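Local coordinates for protein carbon monoxide oxidation system transcription regulator CooA-1 (Carboxydothermus hydrogenoformans, PDB 6CPB) that probably acts as a haem-dependent carbon monoxide sensor that binds DNA to regulate transcription, represented here by its N-terminal haem-binding domain, at residues S18-E23 / P107-N112; A33-P38 / G51-Y56. All blocks are in the same frame, centred on the assembly; numbering follows the deposited sequence.

Contact 1 (S18-E23 / P107-N112); sequences SGVLKE and PAFSLN
The backbones of 18-23 and 107-112 stay well apart, with the CA atoms of L21 and F109 10.9 Å from each other, and only three side chains reach across. The contact joins the short helical turn near the N-terminus to the start of the long helix 108-135, which leads out of the cyclic-nucleotide-binding-like domain and, as in other CRP-family regulators, takes part in the dimer interface.

F109 spans most of the distance. Its CG lies anti to the carbonyl carbon (chi1 -65°), which directs the rigid ring out from the helix so that its far rim arrives first. L21 meets that rim with one methyl, CD2, 4.0 Å from F109 CZ and near the plane of the ring, so the contact is at an edge rather than over a face. V20 supplies a second methyl farther round the rim, its CG1 lying 4.5 Å from F109 CE2, a loose approach. A phenylalanine suits this place because it is long and wholly apolar, while the branched residues offer compact methyls. L8, V11 and F99 also touch the F109 side chain, with L12 against L21 and I102 against V20.

One residue along, the helix turns to its partner: S110 OG bonds to S110 OG of the second subunit, where P107 also packs on its own copy. With one proton per hydroxyl, the two bonds of S110 OG probably share or alternate. S110 OG lies 2.6 Å from P107 O, in the carbonyl plane on a lone pair, with a C=O...donor angle of 138°, and that oxygen also accepts a bond from S110 N.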
ATOM      1  N   SER A  18      15.411  18.118  -9.664  1.00 13.66           N
ATOM      2  CA  SER A  18      16.831  17.895  -9.418  1.00 15.16           C
ATOM      3  C   SER A  18      17.252  18.362  -8.031  1.00 16.43           C
ATOM      4  O   SER A  18      18.157  17.773  -7.429  1.00 20.12           O
ATOM      5  CB  SER A  18      17.681  18.558 -10.504  1.00 16.26           C
ATOM      6  OG  SER A  18      17.458  19.956 -10.549  1.00 17.04           O
ATOM      7  N   GLY A  19      16.601  19.398  -7.499  1.00 15.66           N
ATOM      8  CA  GLY A  19      16.953  19.873  -6.171  1.00 16.60           C
ATOM      9  C   GLY A  19      16.459  18.948  -5.077  1.00 15.45           C
ATOM     10  O   GLY A  19      17.196  18.609  -4.149  1.00 16.77           O
ATOM     11  N   VAL A  20      15.202  18.515  -5.172  1.00 14.70           N
ATOM     12  CA  VAL A  20      14.676  17.673  -4.111  1.00 15.01           C
ATOM     13  C   VAL A  20      15.358  16.308  -4.116  1.00 14.06           C
ATOM     14  O   VAL A  20      15.565  15.710  -3.056  1.00 14.57           O
ATOM     15  CB  VAL A  20      13.138  17.604  -4.168  1.00 17.49           C
ATOM     16  CG1 VAL A  20      12.662  16.885  -5.402  1.00 17.34           C
ATOM     17  CG2 VAL A  20      12.591  16.958  -2.913  1.00 19.50           C
ATOM     18  N   LEU A  21      15.768  15.816  -5.288  1.00 14.05           N
ATOM     19  CA  LEU A  21      16.461  14.535  -5.336  1.00 13.65           C
ATOM     20  C   LEU A  21      17.831  14.604  -4.671  1.00 14.01           C
ATOM     21  O   LEU A  21      18.329  13.576  -4.192  1.00 14.97           O
ATOM     22  CB  LEU A  21      16.557  14.036  -6.774  1.00 14.75           C
ATOM     23  CG  LEU A  21      15.204  13.628  -7.372  1.00 15.88           C
ATOM     24  CD1 LEU A  21      15.291  13.488  -8.884  1.00 19.62           C
ATOM     25  CD2 LEU A  21      14.677  12.340  -6.739  1.00 16.74           C
ATOM     26  N   LYS A  22      18.445  15.793  -4.607  1.00 15.58           N
ATOM     27  CA  LYS A  22      19.708  15.947  -3.889  1.00 18.58           C
ATOM     28  C   LYS A  22      19.553  15.715  -2.393  1.00 17.95           C
ATOM     29  O   LYS A  22      20.559  15.518  -1.703  1.00 21.09           O
ATOM     30  CB  LYS A  22      20.289  17.341  -4.117  1.00 22.97           C
ATOM     31  CG  LYS A  22      20.823  17.567  -5.509  1.00 29.05           C
ATOM     32  CD  LYS A  22      21.313  19.001  -5.680  1.00 34.13           C
ATOM     33  CE  LYS A  22      21.660  19.293  -7.121  1.00 38.50           C
ATOM     34  NZ  LYS A  22      22.077  20.705  -7.297  1.00 42.05           N
ATOM     35  N   GLU A  23      18.327  15.740  -1.871  1.00 15.97           N
ATOM     36  CA  GLU A  23      18.111  15.451  -0.460  1.00 17.77           C
ATOM     37  C   GLU A  23      18.314  13.983  -0.147  1.00 18.52           C
ATOM     38  O   GLU A  23      18.551  13.638   1.013  1.00 23.36           O
ATOM     39  CB  GLU A  23      16.696  15.846  -0.061  1.00 18.09           C
ATOM     40  CG  GLU A  23      16.427  17.327  -0.216  1.00 18.30           C
ATOM     41  CD  GLU A  23      15.026  17.704   0.199  1.00 22.81           C
ATOM     42  OE1 GLU A  23      14.442  17.005   1.050  1.00 24.30           O
ATOM     43  OE2 GLU A  23      14.510  18.712  -0.327  1.00 24.74           O
ATOM     44  N   PRO A 107       3.910  15.434  -4.656  1.00 12.73           N
ATOM     45  CA  PRO A 107       3.139  14.213  -4.373  1.00 14.10           C
ATOM     46  C   PRO A 107       3.323  13.085  -5.381  1.00 12.72           C
ATOM     47  O   PRO A 107       2.887  11.963  -5.095  1.00 13.27           O
ATOM     48  CB  PRO A 107       1.685  14.708  -4.341  1.00 17.14           C
ATOM     49  CG  PRO A 107       1.698  16.010  -4.968  1.00 18.95           C
ATOM     50  CD  PRO A 107       3.041  16.603  -4.813  1.00 14.30           C
ATOM     51  N   ALA A 108       3.955  13.314  -6.533  1.00 12.40           N
ATOM     52  CA  ALA A 108       4.158  12.222  -7.483  1.00 13.06           C
ATOM     53  C   ALA A 108       4.815  11.006  -6.831  1.00 12.78           C
ATOM     54  O   ALA A 108       4.452   9.861  -7.129  1.00 13.58           O
ATOM     55  CB  ALA A 108       4.996  12.702  -8.660  1.00 14.08           C
ATOM     56  N   PHE A 109       5.778  11.226  -5.933  1.00 12.65           N
ATOM     57  CA  PHE A 109       6.456  10.108  -5.290  1.00 12.54           C
ATOM     58  C   PHE A 109       5.461   9.214  -4.568  1.00 12.69           C
ATOM     59  O   PHE A 109       5.621   7.984  -4.525  1.00 13.94           O
ATOM     60  CB  PHE A 109       7.491  10.619  -4.285  1.00 12.66           C
ATOM     61  CG  PHE A 109       8.649  11.381  -4.901  1.00 12.80           C
ATOM     62  CD1 PHE A 109       9.711  10.715  -5.480  1.00 13.45           C
ATOM     63  CD2 PHE A 109       8.699  12.758  -4.846  1.00 12.63           C
ATOM     64  CE1 PHE A 109      10.777  11.411  -6.021  1.00 14.33           C
ATOM     65  CE2 PHE A 109       9.751  13.458  -5.394  1.00 12.79           C
ATOM     66  CZ  PHE A 109      10.797  12.785  -5.973  1.00 13.40           C
ATOM     67  N   SER A 110       4.431   9.815  -3.979  1.00 12.31           N
ATOM     68  CA  SER A 110       3.478   9.042  -3.203  1.00 12.48           C
ATOM     69  C   SER A 110       2.548   8.230  -4.083  1.00 12.22           C
ATOM     70  O   SER A 110       2.027   7.206  -3.630  1.00 12.14           O
ATOM     71  CB  SER A 110       2.664   9.970  -2.313  1.00 12.84           C
ATOM     72  OG  SER A 110       1.725  10.757  -3.056  1.00 15.26           O
ATOM     73  N   LEU A 111       2.302   8.652  -5.320  1.00 12.69           N
ATOM     74  CA  LEU A 111       1.406   7.883  -6.173  1.00 12.58           C
ATOM     75  C   LEU A 111       2.038   6.573  -6.608  1.00 11.72           C
ATOM     76  O   LEU A 111       1.359   5.544  -6.695  1.00 11.71           O
ATOM     77  CB  LEU A 111       0.969   8.706  -7.377  1.00 14.71           C
ATOM     78  CG  LEU A 111      -0.051   9.811  -7.059  1.00 17.62           C
ATOM     79  CD1 LEU A 111      -0.430  10.577  -8.308  1.00 20.14           C
ATOM     80  CD2 LEU A 111      -1.306   9.251  -6.401  1.00 19.02           C
ATOM     81  N   ASN A 112       3.335   6.583  -6.869  1.00 11.87           N
ATOM     82  CA  ASN A 112       3.994   5.322  -7.136  1.00 11.85           C
ATOM     83  C   ASN A 112       4.014   4.457  -5.887  1.00 10.60           C
ATOM     84  O   ASN A 112       3.837   3.233  -5.968  1.00 11.09           O
ATOM     85  CB  ASN A 112       5.405   5.554  -7.674  1.00 13.04           C
ATOM     86  CG  ASN A 112       6.111   4.265  -7.976  1.00 13.00           C
ATOM     87  OD1 ASN A 112       6.865   3.754  -7.159  1.00 13.95           O
ATOM     88  ND2 ASN A 112       5.851   3.713  -9.150  1.00 14.40           N
TER

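Contact 2 (A33-P38 / G51-Y56); sequences AILYTP and GRVRVY
Y56 reaches from strand 52-59 to I34 of strand 34-36 in a beta roll of the cyclic-nucleotide-binding type. Both strands flank 82-85 in one antiparallel sheet, so they meet only by side chains reaching past that middle strand; L35 and Y36 form a classic beta bulge facing its I83.

From CB, the Y56 chain turns at once into the position between backbone N and carbonyl carbon (chi1 66°), and this sends the ring out to the side of the strand, where the guanidinium at the end of R54 lies against one face. CD1 lies 3.5 Å above the guanidinium plane of R54, and R54 NH2 in turn stands 3.5 Å above the centre of the ring; R54 O approaches the ring edge in plane, 3.7 Å from Y56 CD1. A flat aromatic suits a place beside a flat cation, which is further fixed by a salt bridge to E63 and by bonds to T65 and Q84. F82 also meets the ring, its plane nearly parallel. At the tip, OH touches the I34 CD1 methyl, the two side chains crossing at about a right angle.

L35 and V53 belong to the buried interior, where I91 and L69 add to the apolar packing. Leucine has the reach and valine the compact branching to meet over an 8.7 Å separation of their CA atoms. A single methyl pair closes it: L35 CD2 rests 4.0 Å from V53 CG1.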
ATOM      1  N   ALA A  33      22.766  -8.869  -3.961  1.00 11.68           N
ATOM      2  CA  ALA A  33      22.990  -8.214  -2.682  1.00 11.90           C
ATOM      3  C   ALA A  33      21.660  -7.960  -1.981  1.00 10.97           C
ATOM      4  O   ALA A  33      20.640  -7.690  -2.612  1.00 12.97           O
ATOM      5  CB  ALA A  33      23.715  -6.893  -2.879  1.00 14.16           C
ATOM      6  N   ILE A  34      21.690  -8.013  -0.663  1.00 10.89           N
ATOM      7  CA  ILE A  34      20.533  -7.694   0.165  1.00 11.08           C
ATOM      8  C   ILE A  34      20.586  -6.208   0.501  1.00 10.72           C
ATOM      9  O   ILE A  34      21.535  -5.750   1.141  1.00 13.29           O
ATOM     10  CB  ILE A  34      20.538  -8.537   1.447  1.00 12.68           C
ATOM     11  CG1 ILE A  34      20.651 -10.031   1.126  1.00 15.78           C
ATOM     12  CG2 ILE A  34      19.300  -8.208   2.278  1.00 13.87           C
ATOM     13  CD1 ILE A  34      19.580 -10.563   0.233  1.00 19.73           C
ATOM     14  N   LEU A  35      19.560  -5.457   0.092  1.00  9.94           N
ATOM     15  CA  LEU A  35      19.479  -4.027   0.397  1.00 10.30           C
ATOM     16  C   LEU A  35      19.074  -3.785   1.839  1.00  9.81           C
ATOM     17  O   LEU A  35      19.718  -3.002   2.548  1.00 10.48           O
ATOM     18  CB  LEU A  35      18.471  -3.328  -0.519  1.00 10.51           C
ATOM     19  CG  LEU A  35      18.911  -3.004  -1.941  1.00 10.56           C
ATOM     20  CD1 LEU A  35      19.086  -4.250  -2.798  1.00 12.13           C
ATOM     21  CD2 LEU A  35      17.909  -2.078  -2.573  1.00 12.20           C
ATOM     22  N   TYR A  36      17.982  -4.408   2.274  1.00 10.10           N
ATOM     23  CA  TYR A  36      17.418  -4.183   3.597  1.00  9.84           C
ATOM     24  C   TYR A  36      16.706  -5.452   4.035  1.00 10.31           C
ATOM     25  O   TYR A  36      16.380  -6.314   3.210  1.00 10.64           O
ATOM     26  CB  TYR A  36      16.413  -3.019   3.623  1.00 10.42           C
ATOM     27  CG  TYR A  36      16.988  -1.689   3.201  1.00 10.97           C
ATOM     28  CD1 TYR A  36      17.901  -1.014   4.005  1.00 12.25           C
ATOM     29  CD2 TYR A  36      16.625  -1.097   1.994  1.00 12.51           C
ATOM     30  CE1 TYR A  36      18.431   0.197   3.617  1.00 13.88           C
ATOM     31  CE2 TYR A  36      17.156   0.122   1.604  1.00 13.73           C
ATOM     32  CZ  TYR A  36      18.056   0.758   2.418  1.00 15.29           C
ATOM     33  OH  TYR A  36      18.573   1.976   2.020  1.00 20.51           O
ATOM     34  N   THR A  37      16.438  -5.550   5.330  1.00 10.30           N
ATOM     35  CA  THR A  37      15.776  -6.708   5.916  1.00 10.76           C
ATOM     36  C   THR A  37      14.672  -6.233   6.834  1.00 11.06           C
ATOM     37  O   THR A  37      14.571  -5.036   7.147  1.00 10.95           O
ATOM     38  CB  THR A  37      16.752  -7.570   6.729  1.00 10.76           C
ATOM     39  OG1 THR A  37      17.160  -6.848   7.891  1.00 11.41           O
ATOM     40  CG2 THR A  37      17.950  -7.991   5.912  1.00 11.39           C
ATOM     41  N   PRO A  38      13.845  -7.154   7.334  1.00 10.89           N
ATOM     42  CA  PRO A  38      12.809  -6.748   8.288  1.00 11.43           C
ATOM     43  C   PRO A  38      13.363  -6.088   9.533  1.00 12.15           C
ATOM     44  O   PRO A  38      12.655  -5.299  10.167  1.00 15.88           O
ATOM     45  CB  PRO A  38      12.103  -8.070   8.609  1.00 12.92           C
ATOM     46  CG  PRO A  38      12.229  -8.838   7.329  1.00 13.16           C
ATOM     47  CD  PRO A  38      13.632  -8.539   6.869  1.00 12.39           C
ATOM     48  N   GLY A  51      18.296  -0.509 -12.233  1.00 11.11           N
ATOM     49  CA  GLY A  51      18.316  -1.890 -11.800  1.00 11.83           C
ATOM     50  C   GLY A  51      16.937  -2.412 -11.477  1.00 10.89           C
ATOM     51  O   GLY A  51      15.948  -2.002 -12.081  1.00 11.94           O
ATOM     52  N   ARG A  52      16.871  -3.368 -10.560  1.00 11.03           N
ATOM     53  CA  ARG A  52      15.649  -4.127 -10.335  1.00 10.76           C
ATOM     54  C   ARG A  52      15.822  -4.837  -9.005  1.00 10.32           C
ATOM     55  O   ARG A  52      16.894  -5.396  -8.749  1.00 11.15           O
ATOM     56  CB  ARG A  52      15.467  -5.138 -11.466  1.00 11.81           C
ATOM     57  CG  ARG A  52      14.164  -5.902 -11.415  1.00 13.41           C
ATOM     58  CD  ARG A  52      13.952  -6.645 -12.716  1.00 16.44           C
ATOM     59  NE  ARG A  52      14.932  -7.712 -12.840  1.00 19.01           N
ATOM     60  CZ  ARG A  52      14.659  -9.001 -13.022  1.00 18.62           C
ATOM     61  NH1 ARG A  52      13.410  -9.430 -13.139  1.00 19.87           N
ATOM     62  NH2 ARG A  52      15.659  -9.859 -13.104  1.00 21.99           N
ATOM     63  N   VAL A  53      14.792  -4.803  -8.158  1.00 10.45           N
ATOM     64  CA  VAL A  53      14.883  -5.424  -6.844  1.00 10.74           C
ATOM     65  C   VAL A  53      13.680  -6.322  -6.592  1.00 10.47           C
ATOM     66  O   VAL A  53      12.591  -6.122  -7.139  1.00 13.03           O
ATOM     67  CB  VAL A  53      15.050  -4.405  -5.697  1.00 12.74           C
ATOM     68  CG1 VAL A  53      16.245  -3.494  -5.942  1.00 12.94           C
ATOM     69  CG2 VAL A  53      13.808  -3.597  -5.508  1.00 13.44           C
ATOM     70  N   ARG A  54      13.895  -7.310  -5.730  1.00 10.08           N
ATOM     71  CA  ARG A  54      12.876  -8.262  -5.333  1.00 10.23           C
ATOM     72  C   ARG A  54      12.537  -8.025  -3.875  1.00 10.03           C
ATOM     73  O   ARG A  54      13.430  -8.007  -3.027  1.00 11.08           O
ATOM     74  CB  ARG A  54      13.409  -9.685  -5.538  1.00 11.74           C
ATOM     75  CG  ARG A  54      12.387 -10.780  -5.314  1.00 12.36           C
ATOM     76  CD  ARG A  54      12.934 -12.150  -5.673  1.00 14.16           C
ATOM     77  NE  ARG A  54      14.014 -12.572  -4.783  1.00 14.29           N
ATOM     78  CZ  ARG A  54      13.874 -13.396  -3.745  1.00 13.45           C
ATOM     79  NH1 ARG A  54      12.698 -13.916  -3.425  1.00 12.18           N
ATOM     80  NH2 ARG A  54      14.934 -13.714  -3.020  1.00 13.79           N
ATOM     81  N   VAL A  55      11.247  -7.893  -3.592  1.00  9.85           N
ATOM     82  CA  VAL A  55      10.730  -7.788  -2.235  1.00  9.65           C
ATOM     83  C   VAL A  55      10.194  -9.162  -1.867  1.00  9.60           C
ATOM     84  O   VAL A  55       9.436  -9.756  -2.640  1.00 10.59           O
ATOM     85  CB  VAL A  55       9.615  -6.732  -2.146  1.00  9.76           C
ATOM     86  CG1 VAL A  55       9.128  -6.597  -0.725  1.00 10.54           C
ATOM     87  CG2 VAL A  55      10.105  -5.389  -2.670  1.00 10.83           C
ATOM     88  N   TYR A  56      10.589  -9.679  -0.706  1.00  9.52           N
ATOM     89  CA  TYR A  56      10.202 -11.038  -0.353  1.00 10.20           C
ATOM     90  C   TYR A  56      10.111 -11.214   1.155  1.00  9.93           C
ATOM     91  O   TYR A  56      10.594 -10.393   1.947  1.00 10.53           O
ATOM     92  CB  TYR A  56      11.174 -12.062  -0.961  1.00 10.73           C
ATOM     93  CG  TYR A  56      12.592 -12.027  -0.445  1.00 10.77           C
ATOM     94  CD1 TYR A  56      13.513 -11.123  -0.951  1.00 11.58           C
ATOM     95  CD2 TYR A  56      13.022 -12.921   0.515  1.00 11.68           C
ATOM     96  CE1 TYR A  56      14.815 -11.105  -0.508  1.00 12.35           C
ATOM     97  CE2 TYR A  56      14.340 -12.913   0.970  1.00 12.26           C
ATOM     98  CZ  TYR A  56      15.230 -12.004   0.454  1.00 12.75           C
ATOM     99  OH  TYR A  56      16.538 -11.964   0.903  1.00 15.90           O
TER

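Overall arrangement
The two contacts lie on opposite sides of the chain's centre, 21 Å apart between their centres, and share no helix or strand. Contact 2 is the deeper one, between two strands of the same sheet; contact 1 lies farther out, where helical elements pack beside the roll. Both are mainly buried and rely on apolar side chains, but contact 1 is purely hydrocarbon, an aromatic edge against methyls, whereas contact 2 adds a phenol hydroxyl and reaches an exposed isoleucine at its margin. Their surroundings differ as well: the second subunit comes within reach of 107-112, while no other protein chain of the assembly touches 33-38 or 51-56, whose arginines R52 and R54 pair with E87 and E63 of the same chain.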